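Long-range contact in phosphoribosylaminoimidazole carboxylase, ATPase subunit (Thermotoga maritima, PDB 3AX6), which probably catalyses the ATP-dependent carboxylation of 5-aminoimidazole ribonucleotide with bicarbonate to N5-carboxyaminoimidazole ribonucleotide in de novo purine biosynthesis: residues V172-E177 against E244-K249. Residues are numbered along the deposited sequence; the frame is centred on the assembly and turned at random.
With ADP (adenosine-5'-diphosphate), chain E.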
loop_
_atom_site.group_PDB
_atom_site.type_symbol
_atom_site.label_atom_id
_atom_site.label_comp_id
_atom_site.label_asym_id
_atom_site.label_seq_id
_atom_site.Cartn_x
_atom_site.Cartn_y
_atom_site.Cartn_z
ATOM N N VAL A 172 28.092 -3.063 -27.028
ATOM C CA VAL A 172 26.951 -3.937 -27.263
ATOM C C VAL A 172 25.836 -3.223 -28.032
ATOM O O VAL A 172 25.451 -2.104 -27.687
ATOM C CB VAL A 172 26.379 -4.448 -25.905
ATOM C CG1 VAL A 172 25.028 -5.110 -26.115
ATOM C CG2 VAL A 172 27.360 -5.424 -25.255
ATOM N N GLU A 173 25.329 -3.865 -29.080
ATOM C CA GLU A 173 24.236 -3.285 -29.854
ATOM C C GLU A 173 22.947 -3.692 -29.160
ATOM O O GLU A 173 22.400 -4.770 -29.406
ATOM C CB GLU A 173 24.239 -3.793 -31.299
ATOM C CG GLU A 173 25.536 -3.520 -32.040
ATOM C CD GLU A 173 25.396 -3.649 -33.550
ATOM O OE1 GLU A 173 24.798 -4.643 -34.021
ATOM O OE2 GLU A 173 25.894 -2.752 -34.266
ATOM N N ILE A 174 22.480 -2.812 -28.282
ATOM C CA ILE A 174 21.275 -3.039 -27.497
ATOM C C ILE A 174 19.984 -2.913 -28.294
ATOM O O ILE A 174 19.779 -1.936 -29.007
ATOM C CB ILE A 174 21.227 -2.065 -26.292
ATOM C CG1 ILE A 174 22.461 -2.281 -25.416
ATOM C CG2 ILE A 174 19.966 -2.299 -25.461
ATOM C CD1 ILE A 174 22.615 -1.254 -24.317
ATOM N N GLU A 175 19.122 -3.915 -28.158
ATOM C CA GLU A 175 17.832 -3.940 -28.831
ATOM C C GLU A 175 16.824 -3.384 -27.825
ATOM O O GLU A 175 16.011 -2.515 -28.144
ATOM C CB GLU A 175 17.459 -5.378 -29.189
ATOM C CG GLU A 175 16.851 -5.564 -30.567
ATOM C CD GLU A 175 15.534 -4.834 -30.739
ATOM O OE1 GLU A 175 14.603 -5.081 -29.941
ATOM O OE2 GLU A 175 15.432 -4.015 -31.679
ATOM N N LYS A 176 16.891 -3.908 -26.604
ATOM C CA LYS A 176 16.022 -3.488 -25.509
ATOM C C LYS A 176 16.797 -3.617 -24.204
ATOM O O LYS A 176 17.714 -4.435 -24.101
ATOM C CB LYS A 176 14.778 -4.378 -25.436
ATOM C CG LYS A 176 13.860 -4.251 -26.624
ATOM C CD LYS A 176 12.514 -3.704 -26.202
ATOM C CE LYS A 176 11.642 -3.402 -27.411
ATOM N NZ LYS A 176 10.278 -2.973 -27.003
ATOM N N GLU A 177 16.449 -2.800 -23.218
ATOM C CA GLU A 177 17.107 -2.875 -21.920
ATOM C C GLU A 177 16.066 -3.410 -20.956
ATOM O O GLU A 177 14.972 -2.857 -20.835
ATOM C CB GLU A 177 17.646 -1.502 -21.502
ATOM C CG GLU A 177 18.872 -1.100 -22.330
ATOM C CD GLU A 177 19.597 0.125 -21.798
ATOM O OE1 GLU A 177 19.883 0.155 -20.583
ATOM O OE2 GLU A 177 19.895 1.049 -22.596
ATOM N N GLU A 244 19.701 -5.766 -13.948
ATOM C CA GLU A 244 19.546 -5.062 -15.217
ATOM C C GLU A 244 20.277 -5.806 -16.321
ATOM O O GLU A 244 21.440 -6.151 -16.179
ATOM C CB GLU A 244 20.073 -3.638 -15.079
ATOM C CG GLU A 244 19.311 -2.844 -14.042
ATOM C CD GLU A 244 19.998 -1.551 -13.683
ATOM O OE1 GLU A 244 20.388 -0.811 -14.611
ATOM O OE2 GLU A 244 20.143 -1.276 -12.472
HETATM N N MSE A 245 19.586 -6.052 -17.426
HETATM C CA MSE A 245 20.174 -6.798 -18.531
HETATM C C MSE A 245 19.960 -6.136 -19.886
HETATM O O MSE A 245 19.109 -5.255 -20.037
HETATM C CB MSE A 245 19.577 -8.213 -18.569
HETATM C CG MSE A 245 19.796 -9.029 -17.304
HETATM SE SE MSE A 245 18.653 -10.596 -17.214
HETATM C CE MSE A 245 17.040 -9.708 -16.616
ATOM N N PHE A 246 20.748 -6.576 -20.866
ATOM C CA PHE A 246 20.651 -6.080 -22.234
ATOM C C PHE A 246 20.192 -7.204 -23.143
ATOM O O PHE A 246 20.671 -8.332 -23.030
ATOM C CB PHE A 246 22.007 -5.620 -22.774
ATOM C CG PHE A 246 22.580 -4.417 -22.094
ATOM C CD1 PHE A 246 21.757 -3.424 -21.579
ATOM C CD2 PHE A 246 23.960 -4.253 -22.016
ATOM C CE1 PHE A 246 22.293 -2.287 -20.999
ATOM C CE2 PHE A 246 24.510 -3.115 -21.438
ATOM C CZ PHE A 246 23.672 -2.128 -20.927
ATOM N N LEU A 247 19.261 -6.895 -24.037
ATOM C CA LEU A 247 18.797 -7.856 -25.031
ATOM C C LEU A 247 19.451 -7.293 -26.281
ATOM O O LEU A 247 19.011 -6.259 -26.784
ATOM C CB LEU A 247 17.274 -7.821 -25.191
ATOM C CG LEU A 247 16.759 -8.517 -26.467
ATOM C CD1 LEU A 247 17.153 -9.977 -26.445
ATOM C CD2 LEU A 247 15.249 -8.388 -26.581
ATOM N N THR A 248 20.514 -7.942 -26.762
ATOM C CA THR A 248 21.225 -7.446 -27.942
ATOM C C THR A 248 20.459 -7.650 -29.227
ATOM O O THR A 248 19.468 -8.377 -29.265
ATOM C CB THR A 248 22.616 -8.100 -28.124
ATOM O OG1 THR A 248 22.464 -9.485 -28.470
ATOM C CG2 THR A 248 23.435 -7.963 -26.856
ATOM N N LYS A 249 20.935 -6.984 -30.274
ATOM C CA LYS A 249 20.339 -7.057 -31.598
ATOM C C LYS A 249 20.512 -8.468 -32.141
ATOM O O LYS A 249 19.751 -8.913 -32.997
ATOM C CB LYS A 249 21.037 -6.058 -32.521
ATOM C CG LYS A 249 20.568 -6.073 -33.974
ATOM C CD LYS A 249 21.723 -5.694 -34.915
ATOM C CE LYS A 249 21.248 -5.316 -36.314
ATOM N NZ LYS A 249 20.592 -3.973 -36.327
HETATM P PB ADP E . 25.069 3.729 -15.048
HETATM O O1B ADP E . 23.848 2.902 -14.828
HETATM O O2B ADP E . 24.626 5.179 -15.621
HETATM O O3B ADP E . 25.876 3.897 -13.581
HETATM P PA ADP E . 25.453 1.976 -17.177
HETATM O O1A ADP E . 26.250 0.726 -17.147
HETATM O O2A ADP E . 23.908 1.611 -16.842
HETATM O O3A ADP E . 26.122 3.035 -16.105
HETATM O "O5'" ADP E . 25.598 2.635 -18.660
HETATM C "C5'" ADP E . 24.442 3.448 -18.921
HETATM C "C4'" ADP E . 23.963 3.254 -20.364
HETATM O "O4'" ADP E . 25.099 3.141 -21.283
HETATM C "C3'" ADP E . 23.143 1.962 -20.517
HETATM O "O3'" ADP E . 21.756 2.157 -20.201
HETATM C "C2'" ADP E . 23.393 1.576 -21.973
HETATM O "O2'" ADP E . 22.432 2.180 -22.842
HETATM C "C1'" ADP E . 24.829 2.069 -22.238
HETATM N N9 ADP E . 25.812 0.972 -22.128
HETATM C C8 ADP E . 26.335 0.431 -20.978
HETATM N N7 ADP E . 27.168 -0.525 -21.260
HETATM C C5 ADP E . 27.246 -0.667 -22.601
HETATM C C6 ADP E . 27.964 -1.520 -23.483
HETATM N N6 ADP E . 28.820 -2.475 -22.987
HETATM N N1 ADP E . 27.792 -1.378 -24.816
HETATM C C2 ADP E . 26.964 -0.457 -25.321
HETATM N N3 ADP E . 26.269 0.363 -24.527
HETATM C C4 ADP E . 26.377 0.293 -23.180
#
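E175 and K176 both donate their backbone N-H to O of L247, a classic beta bulge in the antiparallel pairing of strands 174-184 and 239-248, and N of L247 returns a bond to O of K176 (2.9 Å). Beyond the bulge, N of K249 reaches O of E173, so the chain entering the strand is tied down as well. On the nucleotide side, CD1 of I174 sits over the centre of the F246 ring, a CH-pi contact 3.5 Å from the centroid and 12° off the ring normal. E177 runs alongside the ring, its carboxylate nearly perpendicular to it. With CG beside the backbone N (chi1 -72°) and the chain extended beyond, OE1 of E177 accepts from O3' of ADP and OE2 from O2', each at 2.8 Å. The F246 ring turns an edge to the base, its CZ 3.7 Å from C8 of ADP. Cutting F246 back to an alanine is likely to leave CD1 of I174 without its aromatic partner and open a gap beneath the adenine. CG1 of V172 presses tightly on CG2 of T248 (3.4 Å), while the backbone N of V172 donates a hydrogen bond to N1 of the adenine. On the other sheet face, L247 packs against Y220 of helix 218-235, and K176 forms a salt bridge with E197. Bulge and strand pair thus build one wall of the ATP-grasp nucleotide pocket, joining adenine recognition by backbone to ribose recognition by a glutamate.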